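Local structure of 2-oxoadipate dioxygenase/decarboxylase (Pseudomonas putida, 6W1G) at residues F190-D195 against V217-P222; I262-T267 against D398-S403; A271-V276 against H288-G293; E296-A301 against L394-F399. The protein catalyses the iron(II)-dependent decarboxylation and hydroxylation of 2-oxoadipate to (R)-2-hydroxyglutarate, using O2, in D-lysine catabolism. All blocks are in the same frame, centred on the assembly; numbering follows the deposited sequence.

Interaction 1 (F190-D195 against V217-P222); sequences FRWHQD and VAFKGP
The backbone NH of Lys220 donates to a water that passes the link on to both His193 and Asp195: its oxygen lies 2.8 Å from His193 O and 2.7 Å from Asp195 O and donates a hydrogen bond to each. Two more waters bridge the loops. One joins Asp195 N to Lys220 NZ and accepts from both; another sits in the plane of the His193 ring, bonded to ND1, and donates to Gly221 O. The Lys220 chain, extended beyond CG, crosses the His193 side chain at about a right angle, and its CE reaches to 3.6 Å from Asp195 O.

Away from these waters the contact turns apolar. Phe219 presents its ring edge to His193 O, which lies near the ring plane, 3.5 Å from CD2, while CE2 meets Trp192 CZ2 at 4.1 Å; the two ring planes are 48° apart. His223 completes the cluster, stacked on Trp192 and edge-to-face with Phe219. At the buried end Phe190 turns its edge to Pro222 O, which is 3.3 Å from CD1 and has no hydrogen-bond partner in the model. The loop after helix 176-188 is thus laid against the one leading from helix 211-217 into strand 226-229, which carries the metal ligand His226.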
loop_
_atom_site.group_PDB
_atom_site.type_symbol
_atom_site.label_atom_id
_atom_site.label_comp_id
_atom_site.label_asym_id
_atom_site.label_seq_id
_atom_site.Cartn_x
_atom_site.Cartn_y
_atom_site.Cartn_z
ATOM N N PHE A 190 -6.408 -14.581 7.981
ATOM C CA PHE A 190 -6.227 -14.234 6.576
ATOM C C PHE A 190 -5.999 -15.428 5.672
ATOM O O PHE A 190 -5.786 -15.259 4.462
ATOM C CB PHE A 190 -5.058 -13.258 6.469
ATOM C CG PHE A 190 -5.211 -12.085 7.408
ATOM C CD1 PHE A 190 -6.244 -11.177 7.235
ATOM C CD2 PHE A 190 -4.422 -11.970 8.524
ATOM C CE1 PHE A 190 -6.432 -10.158 8.097
ATOM C CE2 PHE A 190 -4.604 -10.910 9.410
ATOM C CZ PHE A 190 -5.618 -10.006 9.193
ATOM N N ARG A 191 -6.116 -16.630 6.199
ATOM C CA ARG A 191 -5.919 -17.815 5.389
ATOM C C ARG A 191 -7.110 -18.063 4.471
ATOM O O ARG A 191 -8.259 -17.755 4.814
ATOM C CB ARG A 191 -5.788 -19.016 6.306
ATOM C CG ARG A 191 -4.505 -19.135 6.987
ATOM C CD ARG A 191 -4.412 -20.449 7.770
ATOM N NE ARG A 191 -3.236 -20.377 8.620
ATOM C CZ ARG A 191 -2.014 -20.659 8.205
ATOM N NH1 ARG A 191 -1.823 -21.052 6.962
ATOM N NH2 ARG A 191 -0.989 -20.552 9.029
ATOM N N TRP A 192 -6.842 -18.714 3.341
ATOM C CA TRP A 192 -7.916 -19.106 2.449
ATOM C C TRP A 192 -8.652 -20.317 3.013
ATOM O O TRP A 192 -8.027 -21.277 3.459
ATOM C CB TRP A 192 -7.313 -19.502 1.093
ATOM C CG TRP A 192 -8.365 -19.857 0.083
ATOM C CD1 TRP A 192 -8.850 -21.102 -0.206
ATOM C CD2 TRP A 192 -9.083 -18.937 -0.754
ATOM N NE1 TRP A 192 -9.823 -21.016 -1.174
ATOM C CE2 TRP A 192 -9.978 -19.698 -1.529
ATOM C CE3 TRP A 192 -9.050 -17.552 -0.924
ATOM C CZ2 TRP A 192 -10.841 -19.118 -2.449
ATOM C CZ3 TRP A 192 -9.906 -16.971 -1.866
ATOM C CH2 TRP A 192 -10.787 -17.756 -2.605
ATOM N N HIS A 193 -9.991 -20.293 2.951
ATOM C CA HIS A 193 -10.831 -21.437 3.321
ATOM C C HIS A 193 -11.806 -21.715 2.189
ATOM O O HIS A 193 -12.600 -20.846 1.830
ATOM C CB HIS A 193 -11.608 -21.142 4.609
ATOM C CG HIS A 193 -10.737 -20.841 5.783
ATOM N ND1 HIS A 193 -10.534 -19.560 6.255
ATOM C CD2 HIS A 193 -9.972 -21.652 6.555
ATOM C CE1 HIS A 193 -9.695 -19.596 7.274
ATOM N NE2 HIS A 193 -9.334 -20.850 7.473
ATOM N N GLN A 194 -11.764 -22.932 1.627
ATOM C CA GLN A 194 -12.606 -23.228 0.459
ATOM C C GLN A 194 -14.070 -23.457 0.819
ATOM O O GLN A 194 -14.935 -23.288 -0.047
ATOM C CB GLN A 194 -12.056 -24.397 -0.357
ATOM C CG GLN A 194 -12.128 -25.723 0.292
ATOM C CD GLN A 194 -11.861 -26.837 -0.706
ATOM O OE1 GLN A 194 -10.934 -26.761 -1.515
ATOM N NE2 GLN A 194 -12.696 -27.864 -0.675
ATOM N N ASP A 195 -14.375 -23.803 2.065
ATOM C CA ASP A 195 -15.750 -24.115 2.446
ATOM C C ASP A 195 -16.514 -22.817 2.705
ATOM O O ASP A 195 -16.261 -22.117 3.690
ATOM C CB ASP A 195 -15.770 -25.034 3.667
ATOM C CG ASP A 195 -15.576 -26.510 3.308
ATOM O OD1 ASP A 195 -14.606 -26.853 2.593
ATOM O OD2 ASP A 195 -16.391 -27.336 3.768
ATOM N N VAL A 217 -19.050 -12.037 2.104
ATOM C CA VAL A 217 -20.067 -12.684 2.913
ATOM C C VAL A 217 -19.948 -14.201 2.862
ATOM O O VAL A 217 -20.239 -14.890 3.850
ATOM C CB VAL A 217 -21.463 -12.234 2.438
ATOM C CG1 VAL A 217 -22.536 -12.975 3.183
ATOM C CG2 VAL A 217 -21.633 -10.748 2.617
ATOM N N ALA A 218 -19.539 -14.749 1.727
ATOM C CA ALA A 218 -19.619 -16.190 1.548
ATOM C C ALA A 218 -18.492 -16.980 2.218
ATOM O O ALA A 218 -18.581 -18.200 2.285
ATOM C CB ALA A 218 -19.638 -16.572 0.064
ATOM N N PHE A 219 -17.442 -16.327 2.694
ATOM C CA PHE A 219 -16.272 -17.020 3.215
ATOM C C PHE A 219 -16.135 -16.789 4.711
ATOM O O PHE A 219 -16.743 -15.874 5.292
ATOM C CB PHE A 219 -15.003 -16.586 2.468
ATOM C CG PHE A 219 -15.025 -16.962 1.007
ATOM C CD1 PHE A 219 -15.626 -16.140 0.082
ATOM C CD2 PHE A 219 -14.490 -18.163 0.574
ATOM C CE1 PHE A 219 -15.669 -16.493 -1.253
ATOM C CE2 PHE A 219 -14.543 -18.518 -0.764
ATOM C CZ PHE A 219 -15.122 -17.685 -1.669
ATOM N N LYS A 220 -15.325 -17.637 5.323
ATOM C CA LYS A 220 -15.230 -17.647 6.769
ATOM C C LYS A 220 -14.565 -16.390 7.309
ATOM O O LYS A 220 -14.835 -16.003 8.458
ATOM C CB LYS A 220 -14.449 -18.870 7.228
ATOM C CG LYS A 220 -15.121 -20.198 6.876
ATOM C CD LYS A 220 -14.417 -21.380 7.542
ATOM C CE LYS A 220 -14.762 -22.699 6.876
ATOM N NZ LYS A 220 -13.862 -23.803 7.337
ATOM N N GLY A 221 -13.687 -15.766 6.524
ATOM C CA GLY A 221 -12.957 -14.615 6.989
ATOM C C GLY A 221 -12.310 -13.863 5.863
ATOM O O GLY A 221 -12.496 -14.181 4.674
ATOM N N PRO A 222 -11.525 -12.835 6.204
ATOM C CA PRO A 222 -10.898 -11.939 5.204
ATOM C C PRO A 222 -9.624 -12.496 4.594
ATOM O O PRO A 222 -8.495 -12.113 4.954
ATOM C CB PRO A 222 -10.622 -10.672 6.015
ATOM C CG PRO A 222 -10.375 -11.157 7.379
ATOM C CD PRO A 222 -11.374 -12.287 7.565
HETATM O O HOH W 1 -14.629 -19.941 3.601
HETATM O O HOH W 2 -11.800 -17.296 4.724
HETATM O O HOH W 3 -12.817 -24.558 4.547
#

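Interaction 2 (I262-T267 against D398-S403)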
loop_
_atom_site.group_PDB
_atom_site.type_symbol
_atom_site.label_atom_id
_atom_site.label_comp_id
_atom_site.label_asym_id
_atom_site.label_seq_id
_atom_site.Cartn_x
_atom_site.Cartn_y
_atom_site.Cartn_z
ATOM N N ILE A 262 6.245 9.264 -9.626
ATOM C CA ILE A 262 5.382 9.891 -8.645
ATOM C C ILE A 262 4.275 8.914 -8.248
ATOM O O ILE A 262 3.819 8.094 -9.051
ATOM C CB ILE A 262 4.796 11.237 -9.147
ATOM C CG1 ILE A 262 3.998 11.047 -10.442
ATOM C CG2 ILE A 262 5.925 12.247 -9.312
ATOM C CD1 ILE A 262 3.446 12.360 -10.988
ATOM N N LEU A 263 3.827 9.029 -6.991
ATOM C CA LEU A 263 2.795 8.135 -6.456
ATOM C C LEU A 263 3.215 6.693 -6.664
ATOM O O LEU A 263 4.275 6.284 -6.176
ATOM C CB LEU A 263 1.404 8.468 -6.985
ATOM C CG LEU A 263 0.942 9.888 -6.648
ATOM C CD1 LEU A 263 -0.497 10.104 -7.129
ATOM C CD2 LEU A 263 1.033 10.205 -5.184
ATOM N N LEU A 264 2.402 5.861 -7.340
ATOM C CA LEU A 264 2.794 4.502 -7.647
ATOM C C LEU A 264 2.202 4.146 -9.007
ATOM O O LEU A 264 1.287 4.809 -9.490
ATOM C CB LEU A 264 2.407 3.520 -6.557
ATOM C CG LEU A 264 0.928 3.283 -6.320
ATOM C CD1 LEU A 264 0.306 2.323 -7.321
ATOM C CD2 LEU A 264 0.720 2.724 -4.923
ATOM N N ARG A 265 2.707 3.058 -9.582
ATOM C CA ARG A 265 2.142 2.431 -10.758
ATOM C C ARG A 265 1.821 0.994 -10.404
ATOM O O ARG A 265 2.533 0.375 -9.604
ATOM C CB ARG A 265 3.118 2.440 -11.902
ATOM C CG ARG A 265 3.591 3.829 -12.290
ATOM C CD ARG A 265 4.506 3.826 -13.519
ATOM N NE ARG A 265 3.698 3.669 -14.722
ATOM C CZ ARG A 265 4.110 3.146 -15.871
ATOM N NH1 ARG A 265 5.342 2.701 -16.001
ATOM N NH2 ARG A 265 3.263 3.085 -16.902
ATOM N N GLN A 266 0.717 0.462 -10.943
ATOM C CA GLN A 266 0.311 -0.894 -10.596
ATOM C C GLN A 266 -0.431 -1.569 -11.752
ATOM O O GLN A 266 -1.066 -0.905 -12.587
ATOM C CB GLN A 266 -0.600 -0.930 -9.374
ATOM C CG GLN A 266 -1.904 -0.199 -9.573
ATOM C CD GLN A 266 -2.786 -0.039 -8.319
ATOM O OE1 GLN A 266 -2.312 0.160 -7.177
ATOM N NE2 GLN A 266 -4.089 -0.094 -8.547
ATOM N N THR A 267 -0.335 -2.894 -11.797
ATOM C CA THR A 267 -1.185 -3.660 -12.711
ATOM C C THR A 267 -1.460 -5.005 -12.046
ATOM O O THR A 267 -0.916 -5.328 -10.987
ATOM C CB THR A 267 -0.631 -3.765 -14.150
ATOM O OG1 THR A 267 -1.643 -4.321 -14.986
ATOM C CG2 THR A 267 0.607 -4.571 -14.217
ATOM N N ASP A 398 1.351 5.109 0.416
ATOM C CA ASP A 398 -0.114 4.944 0.375
ATOM C C ASP A 398 -0.544 4.417 -0.997
ATOM O O ASP A 398 0.206 3.676 -1.640
ATOM C CB ASP A 398 -0.730 6.246 0.847
ATOM C CG ASP A 398 -0.317 6.534 2.273
ATOM O OD1 ASP A 398 -0.756 5.772 3.148
ATOM O OD2 ASP A 398 0.494 7.461 2.493
ATOM N N PHE A 399 -1.762 4.750 -1.412
ATOM C CA PHE A 399 -2.373 4.105 -2.566
ATOM C C PHE A 399 -2.941 5.166 -3.501
ATOM O O PHE A 399 -3.042 6.354 -3.137
ATOM C CB PHE A 399 -3.418 3.110 -2.078
ATOM C CG PHE A 399 -2.765 2.007 -1.286
ATOM C CD1 PHE A 399 -2.260 0.919 -1.931
ATOM C CD2 PHE A 399 -2.548 2.106 0.073
ATOM C CE1 PHE A 399 -1.587 -0.069 -1.274
ATOM C CE2 PHE A 399 -1.826 1.138 0.746
ATOM C CZ PHE A 399 -1.404 0.019 0.095
ATOM N N LEU A 400 -3.244 4.753 -4.733
ATOM C CA LEU A 400 -3.764 5.717 -5.681
ATOM C C LEU A 400 -5.096 6.290 -5.209
ATOM O O LEU A 400 -5.931 5.572 -4.631
ATOM C CB LEU A 400 -3.872 5.098 -7.075
ATOM C CG LEU A 400 -2.530 4.738 -7.737
ATOM C CD1 LEU A 400 -2.766 3.981 -9.049
ATOM C CD2 LEU A 400 -1.660 5.986 -7.960
ATOM N N PRO A 401 -5.325 7.578 -5.398
ATOM C CA PRO A 401 -6.604 8.141 -4.979
ATOM C C PRO A 401 -7.746 7.655 -5.841
ATOM O O PRO A 401 -7.566 7.287 -7.003
ATOM C CB PRO A 401 -6.406 9.651 -5.142
ATOM C CG PRO A 401 -5.322 9.798 -6.130
ATOM C CD PRO A 401 -4.429 8.602 -5.967
ATOM N N VAL A 402 -8.939 7.651 -5.245
ATOM C CA VAL A 402 -10.153 7.413 -6.002
ATOM C C VAL A 402 -10.438 8.648 -6.853
ATOM O O VAL A 402 -10.333 9.785 -6.372
ATOM C CB VAL A 402 -11.338 7.128 -5.058
ATOM C CG1 VAL A 402 -12.598 6.783 -5.856
ATOM C CG2 VAL A 402 -11.022 6.014 -4.061
ATOM N N SER A 403 -10.778 8.436 -8.118
ATOM C CA SER A 403 -11.198 9.542 -8.971
ATOM C C SER A 403 -12.288 10.362 -8.284
ATOM O O SER A 403 -13.252 9.812 -7.746
ATOM C CB SER A 403 -11.738 8.966 -10.275
ATOM O OG SER A 403 -12.900 8.196 -10.016
HETATM O O HOH W 4 -3.241 2.017 -5.402
#
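Leu264 and Leu400 lean obliquely against each other, joining the start of the two-stranded antiparallel hairpin 264-275/288-298 to the loop that carries the 2-oxoadipate-binding residue Val402. The backbones run nearly at right angles, 84° apart, so the contact rests on a few side chains. With CG between its backbone N and carbonyl carbon (chi1 66°), the branch point of Leu264 faces the loop; CD1 packs 3.7 Å from Leu400 CG, and CD2 lies 3.5 Å from Asp398 O and also touches Phe399 CA.

Leu400 spreads its own branches along 263-266. CD2 touches Leu263 CB and lies 3.5 Å from Leu264 O, a buried carbonyl oxygen without a hydrogen-bond partner in the model; CD1 meets Gln266 CD at 4.1 Å, the two side chains coming from opposite directions. Tyr310 of helix 304-321 packs on both Leu263 and Leu400. The metal site, occupied by nickel in this crystal, is close by: Phe399 stands edge-to-face with the ligand His70, and the Gln266 side chain touches the ligand Glu294. Gln266 NE2 is bonded to Glu253 OE1, and Gln266 OE1 accepts from a water at 2.7 Å, which in turn accepts from Leu400 N at 2.8 Å.

Interaction 3 (A271-V276 against H288-G293)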
loop_
_atom_site.group_PDB
_atom_site.type_symbol
_atom_site.label_atom_id
_atom_site.label_comp_id
_atom_site.label_asym_id
_atom_site.label_seq_id
_atom_site.Cartn_x
_atom_site.Cartn_y
_atom_site.Cartn_z
ATOM N N ALA A 271 -4.079 -14.964 -10.858
ATOM C CA ALA A 271 -3.077 -15.753 -10.159
ATOM C C ALA A 271 -3.468 -17.196 -9.947
ATOM O O ALA A 271 -2.593 -18.062 -9.983
ATOM C CB ALA A 271 -2.734 -15.128 -8.817
ATOM N N LEU A 272 -4.748 -17.502 -9.709
ATOM C CA LEU A 272 -5.161 -18.877 -9.449
ATOM C C LEU A 272 -6.675 -18.993 -9.604
ATOM O O LEU A 272 -7.420 -18.107 -9.172
ATOM C CB LEU A 272 -4.737 -19.294 -8.033
ATOM C CG LEU A 272 -4.994 -20.749 -7.667
ATOM C CD1 LEU A 272 -4.090 -21.672 -8.402
ATOM C CD2 LEU A 272 -4.805 -20.908 -6.172
ATOM N N GLN A 273 -7.139 -20.087 -10.197
ATOM C CA GLN A 273 -8.556 -20.424 -10.167
ATOM C C GLN A 273 -8.824 -21.313 -8.956
ATOM O O GLN A 273 -8.281 -22.413 -8.857
ATOM C CB GLN A 273 -8.965 -21.129 -11.450
ATOM C CG GLN A 273 -10.474 -21.266 -11.637
ATOM C CD GLN A 273 -11.236 -19.947 -11.860
ATOM O OE1 GLN A 273 -10.662 -18.854 -11.891
ATOM N NE2 GLN A 273 -12.551 -20.068 -12.031
ATOM N N GLU A 274 -9.620 -20.829 -8.029
ATOM C CA GLU A 274 -9.950 -21.586 -6.828
ATOM C C GLU A 274 -11.348 -22.189 -6.943
ATOM O O GLU A 274 -12.179 -21.783 -7.757
ATOM C CB GLU A 274 -9.868 -20.698 -5.591
ATOM C CG GLU A 274 -8.510 -20.804 -4.890
ATOM C CD GLU A 274 -8.223 -22.216 -4.341
ATOM O OE1 GLU A 274 -9.101 -23.098 -4.419
ATOM O OE2 GLU A 274 -7.106 -22.431 -3.805
ATOM N N THR A 275 -11.589 -23.189 -6.123
ATOM C CA THR A 275 -12.898 -23.819 -6.049
ATOM C C THR A 275 -13.526 -23.426 -4.725
ATOM O O THR A 275 -12.826 -23.267 -3.722
ATOM C CB THR A 275 -12.757 -25.323 -6.217
ATOM O OG1 THR A 275 -11.651 -25.764 -5.432
ATOM C CG2 THR A 275 -12.496 -25.635 -7.692
ATOM N N VAL A 276 -14.822 -23.185 -4.759
ATOM C CA VAL A 276 -15.605 -22.850 -3.578
ATOM C C VAL A 276 -16.563 -24.002 -3.352
ATOM O O VAL A 276 -17.259 -24.424 -4.284
ATOM C CB VAL A 276 -16.396 -21.554 -3.802
ATOM C CG1 VAL A 276 -17.127 -21.147 -2.525
ATOM C CG2 VAL A 276 -15.505 -20.444 -4.308
ATOM N N HIS A 288 -16.404 -22.039 -8.541
ATOM C CA HIS A 288 -15.046 -21.579 -8.828
ATOM C C HIS A 288 -14.965 -20.067 -8.719
ATOM O O HIS A 288 -15.922 -19.353 -9.027
ATOM C CB HIS A 288 -14.567 -21.996 -10.233
ATOM C CG HIS A 288 -14.605 -23.472 -10.459
ATOM N ND1 HIS A 288 -15.781 -24.189 -10.471
ATOM C CD2 HIS A 288 -13.610 -24.372 -10.644
ATOM C CE1 HIS A 288 -15.510 -25.467 -10.668
ATOM N NE2 HIS A 288 -14.201 -25.606 -10.774
ATOM N N THR A 289 -13.792 -19.578 -8.295
ATOM C CA THR A 289 -13.576 -18.152 -8.126
ATOM C C THR A 289 -12.102 -17.831 -8.308
ATOM O O THR A 289 -11.223 -18.580 -7.875
ATOM C CB THR A 289 -14.034 -17.668 -6.749
ATOM O OG1 THR A 289 -13.944 -16.238 -6.674
ATOM C CG2 THR A 289 -13.158 -18.237 -5.652
ATOM N N ALA A 290 -11.831 -16.699 -8.907
ATOM C CA ALA A 290 -10.473 -16.364 -9.272
ATOM C C ALA A 290 -9.800 -15.594 -8.157
ATOM O O ALA A 290 -10.427 -14.764 -7.487
ATOM C CB ALA A 290 -10.464 -15.528 -10.553
ATOM N N ARG A 291 -8.519 -15.899 -7.952
ATOM C CA ARG A 291 -7.638 -15.098 -7.113
ATOM C C ARG A 291 -6.740 -14.307 -8.032
ATOM O O ARG A 291 -6.163 -14.875 -8.979
ATOM C CB ARG A 291 -6.785 -15.957 -6.185
ATOM C CG ARG A 291 -7.647 -16.809 -5.258
ATOM C CD ARG A 291 -6.817 -17.420 -4.118
ATOM N NE ARG A 291 -6.535 -16.414 -3.108
ATOM C CZ ARG A 291 -5.966 -16.686 -1.933
ATOM N NH1 ARG A 291 -5.500 -17.907 -1.673
ATOM N NH2 ARG A 291 -5.788 -15.692 -1.061
ATOM N N PHE A 292 -6.665 -13.003 -7.812
ATOM C CA PHE A 292 -5.885 -12.120 -8.654
ATOM C C PHE A 292 -4.684 -11.590 -7.907
ATOM O O PHE A 292 -4.723 -11.349 -6.705
ATOM C CB PHE A 292 -6.711 -10.948 -9.094
ATOM C CG PHE A 292 -7.850 -11.323 -9.982
ATOM C CD1 PHE A 292 -7.670 -11.447 -11.348
ATOM C CD2 PHE A 292 -9.110 -11.588 -9.456
ATOM C CE1 PHE A 292 -8.736 -11.813 -12.173
ATOM C CE2 PHE A 292 -10.160 -11.929 -10.288
ATOM C CZ PHE A 292 -9.969 -12.056 -11.634
ATOM N N GLY A 293 -3.606 -11.379 -8.636
ATOM C CA GLY A 293 -2.391 -10.806 -8.104
ATOM C C GLY A 293 -2.185 -9.399 -8.630
ATOM O O GLY A 293 -2.913 -8.864 -9.464
HETATM O O HOH W 5 -5.360 -20.573 -2.817
#
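Arg291 O accepts from two successive amides, Ala271 N at 2.8 Å in the carbonyl plane and Leu272 N at 3.1 Å, tilted from it. Arg291 N answers with an almost straight bond (177°) to Leu272 O, and Glu274 and Thr289 exchange a reciprocal pair, 2.8 Å from N to O each way. This is an antiparallel hairpin whose register is shifted by a classic beta bulge, Ala271 and Leu272 together facing Arg291.

On the face of Glu274, Thr289 and Arg291, Glu274 CG lies beside Arg291 CD, and a water in the guanidinium plane links Glu274 OE2 to NH1. Glu274 OE1 accepts from the next amide, Thr275 N, on its anti lone pair. Val276 CG2 presses on Thr289 CG2 at 3.5 Å, a tight fit. On the other face, that of Gln273, Thr275 and His288, Thr275 CG2 packs 3.4 Å from His288 CD2, and Gln273, bent at chi2 (67°), brings NE2 to 3.3 Å from His288 CB.

Further out, Glu27 forms a salt bridge with Arg291 NH1, Ile224 O accepts from NH2, and Trp192 packs against both Glu274 and Arg291.

Interaction 4 (E296-A301 against L394-F399); sequences EQRGAA and LVYEDF
The Arg298 guanidinium meets its partners around the edge: Tyr396 O and Asp398 O lie near its plane, as do Glu296 OE2 and Phe399 CE1. NH1 donates to Asp398 O at 2.8 Å, on a carbonyl lone pair, and to Tyr396 O at 2.9 Å, where the nitrogen stands above the carbonyl plane. NH2 adds a second bond to Asp398 O, so one oxygen is gripped end-on by two nitrogens. NH2 also comes 3.5 Å from Phe399 CE1, with guanidinium and ring planes 83° apart; any cation-pi attraction is weak. On one face of the Tyr396 ring Asp398 N lies over the centre, and the phenol OH bonds to Phe399 O at 2.7 Å, closing the loop on itself.

Arg298 runs extended from CG to NE, which carries its end across to these carbonyls. Beyond it the backbones are tied by Tyr396 N to Gly299 O and Ala301 N to Leu394 O, the latter 2.8 Å and nearly straight at 179°, either side of a single bridge between Ala300 and Val395. Ala301 CB rests on Tyr396 CD1.

NE forms a salt bridge with Glu296 OE2, which also accepts from ND1 of the metal ligand His70. The buried cation is thus met by one carboxylate and two carbonyls, with Arg127 close by as a second positive charge. It probably polarises the Glu296 carboxylate, which as partner of His70 belongs to the second shell of the metal site.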
loop_
_atom_site.group_PDB
_atom_site.type_symbol
_atom_site.label_atom_id
_atom_site.label_comp_id
_atom_site.label_asym_id
_atom_site.label_seq_id
_atom_site.Cartn_x
_atom_site.Cartn_y
_atom_site.Cartn_z
ATOM N N GLU A 296 3.453 -3.598 -8.122
ATOM C CA GLU A 296 3.515 -2.135 -8.027
ATOM C C GLU A 296 4.949 -1.648 -8.029
ATOM O O GLU A 296 5.880 -2.358 -7.636
ATOM C CB GLU A 296 2.802 -1.604 -6.788
ATOM C CG GLU A 296 3.499 -1.790 -5.450
ATOM C CD GLU A 296 2.609 -1.432 -4.209
ATOM O OE1 GLU A 296 1.567 -0.826 -4.408
ATOM O OE2 GLU A 296 2.940 -1.770 -3.075
ATOM N N GLN A 297 5.091 -0.400 -8.466
ATOM C CA GLN A 297 6.317 0.357 -8.418
ATOM C C GLN A 297 5.989 1.649 -7.649
ATOM O O GLN A 297 5.013 2.321 -7.988
ATOM C CB GLN A 297 6.809 0.706 -9.834
ATOM C CG GLN A 297 8.129 1.472 -9.839
ATOM C CD GLN A 297 8.537 1.951 -11.186
ATOM O OE1 GLN A 297 8.194 1.376 -12.235
ATOM N NE2 GLN A 297 9.320 3.001 -11.195
ATOM N N ARG A 298 6.778 2.005 -6.640
ATOM C CA ARG A 298 6.475 3.146 -5.778
ATOM C C ARG A 298 7.448 4.276 -6.036
ATOM O O ARG A 298 8.653 4.059 -5.984
ATOM C CB ARG A 298 6.462 2.759 -4.289
ATOM C CG ARG A 298 5.267 1.931 -3.957
ATOM C CD ARG A 298 5.227 1.507 -2.473
ATOM N NE ARG A 298 3.936 0.898 -2.196
ATOM C CZ ARG A 298 2.837 1.582 -1.925
ATOM N NH1 ARG A 298 2.880 2.900 -1.702
ATOM N NH2 ARG A 298 1.669 0.949 -1.867
ATOM N N GLY A 299 6.897 5.461 -6.275
ATOM C CA GLY A 299 7.645 6.673 -6.518
ATOM C C GLY A 299 7.435 7.719 -5.439
ATOM O O GLY A 299 7.233 7.368 -4.283
ATOM N N ALA A 300 7.534 8.989 -5.809
ATOM C CA ALA A 300 7.549 10.087 -4.856
ATOM C C ALA A 300 6.172 10.385 -4.300
ATOM O O ALA A 300 5.172 10.505 -5.021
ATOM C CB ALA A 300 8.069 11.327 -5.551
ATOM N N ALA A 301 6.141 10.656 -2.999
ATOM C CA ALA A 301 4.963 11.226 -2.372
ATOM C C ALA A 301 4.773 12.657 -2.865
ATOM O O ALA A 301 5.722 13.433 -2.957
ATOM C CB ALA A 301 5.174 11.203 -0.869
ATOM N N LEU A 394 10.881 11.570 -1.213
ATOM C CA LEU A 394 10.323 10.719 -0.172
ATOM C C LEU A 394 9.376 9.720 -0.797
ATOM O O LEU A 394 8.425 10.138 -1.456
ATOM C CB LEU A 394 9.577 11.603 0.811
ATOM C CG LEU A 394 8.917 10.869 1.982
ATOM C CD1 LEU A 394 9.891 10.146 2.837
ATOM C CD2 LEU A 394 8.071 11.871 2.777
ATOM N N VAL A 395 9.597 8.431 -0.564
ATOM C CA VAL A 395 8.781 7.393 -1.199
ATOM C C VAL A 395 7.356 7.427 -0.694
ATOM O O VAL A 395 7.089 7.566 0.505
ATOM C CB VAL A 395 9.454 6.024 -1.062
ATOM C CG1 VAL A 395 9.637 5.590 0.424
ATOM C CG2 VAL A 395 8.697 4.942 -1.856
ATOM N N TYR A 396 6.436 7.214 -1.624
ATOM C CA TYR A 396 5.006 7.143 -1.337
ATOM C C TYR A 396 4.674 5.815 -0.699
ATOM O O TYR A 396 5.026 4.754 -1.235
ATOM C CB TYR A 396 4.284 7.296 -2.671
ATOM C CG TYR A 396 2.772 7.453 -2.537
ATOM C CD1 TYR A 396 2.249 8.506 -1.804
ATOM C CD2 TYR A 396 1.895 6.589 -3.161
ATOM C CE1 TYR A 396 0.871 8.716 -1.699
ATOM C CE2 TYR A 396 0.528 6.785 -3.087
ATOM C CZ TYR A 396 0.027 7.853 -2.322
ATOM O OH TYR A 396 -1.311 8.131 -2.190
ATOM N N GLU A 397 3.969 5.870 0.425
ATOM C CA GLU A 397 3.616 4.719 1.232
ATOM C C GLU A 397 2.161 4.327 1.130
ATOM O O GLU A 397 1.768 3.293 1.708
ATOM C CB GLU A 397 3.896 5.022 2.737
ATOM C CG GLU A 397 5.308 5.432 2.999
ATOM C CD GLU A 397 6.359 4.332 2.917
ATOM O OE1 GLU A 397 6.021 3.155 2.630
ATOM O OE2 GLU A 397 7.569 4.668 3.110
ATOM N N ASP A 398 1.351 5.109 0.416
ATOM C CA ASP A 398 -0.114 4.944 0.375
ATOM C C ASP A 398 -0.544 4.417 -0.997
ATOM O O ASP A 398 0.206 3.676 -1.640
ATOM C CB ASP A 398 -0.730 6.246 0.847
ATOM C CG ASP A 398 -0.317 6.534 2.273
ATOM O OD1 ASP A 398 -0.756 5.772 3.148
ATOM O OD2 ASP A 398 0.494 7.461 2.493
ATOM N N PHE A 399 -1.762 4.750 -1.412
ATOM C CA PHE A 399 -2.373 4.105 -2.566
ATOM C C PHE A 399 -2.941 5.166 -3.501
ATOM O O PHE A 399 -3.042 6.354 -3.137
ATOM C CB PHE A 399 -3.418 3.110 -2.078
ATOM C CG PHE A 399 -2.765 2.007 -1.286
ATOM C CD1 PHE A 399 -2.260 0.919 -1.931
ATOM C CD2 PHE A 399 -2.548 2.106 0.073
ATOM C CE1 PHE A 399 -1.587 -0.069 -1.274
ATOM C CE2 PHE A 399 -1.826 1.138 0.746
ATOM C CZ PHE A 399 -1.404 0.019 0.095
#

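How the interactions relate
Interactions 2, 3 and 4 share one hairpin, strands 264-275 and 288-298. Interaction 3 lies at its distal end, partly exposed and made of regular backbone pairing; interactions 2 and 4 hold its other end, near the centre of the chain, to the loop 394-403, sharing Asp398 and Phe399 with their centres 8 Å apart. Their chemistry differs: interaction 2 is leucine packing with one bridging water, interaction 4 a buried arginine gripping carbonyls. The centres of interactions 1 and 3 both lie about 22 Å from that of the chain. Interaction 1 joins two loops by waters and aromatic packing, without direct hydrogen bonds between its segments, and touches interaction 3 through Phe219 on Val276 and Gln194 on Thr275.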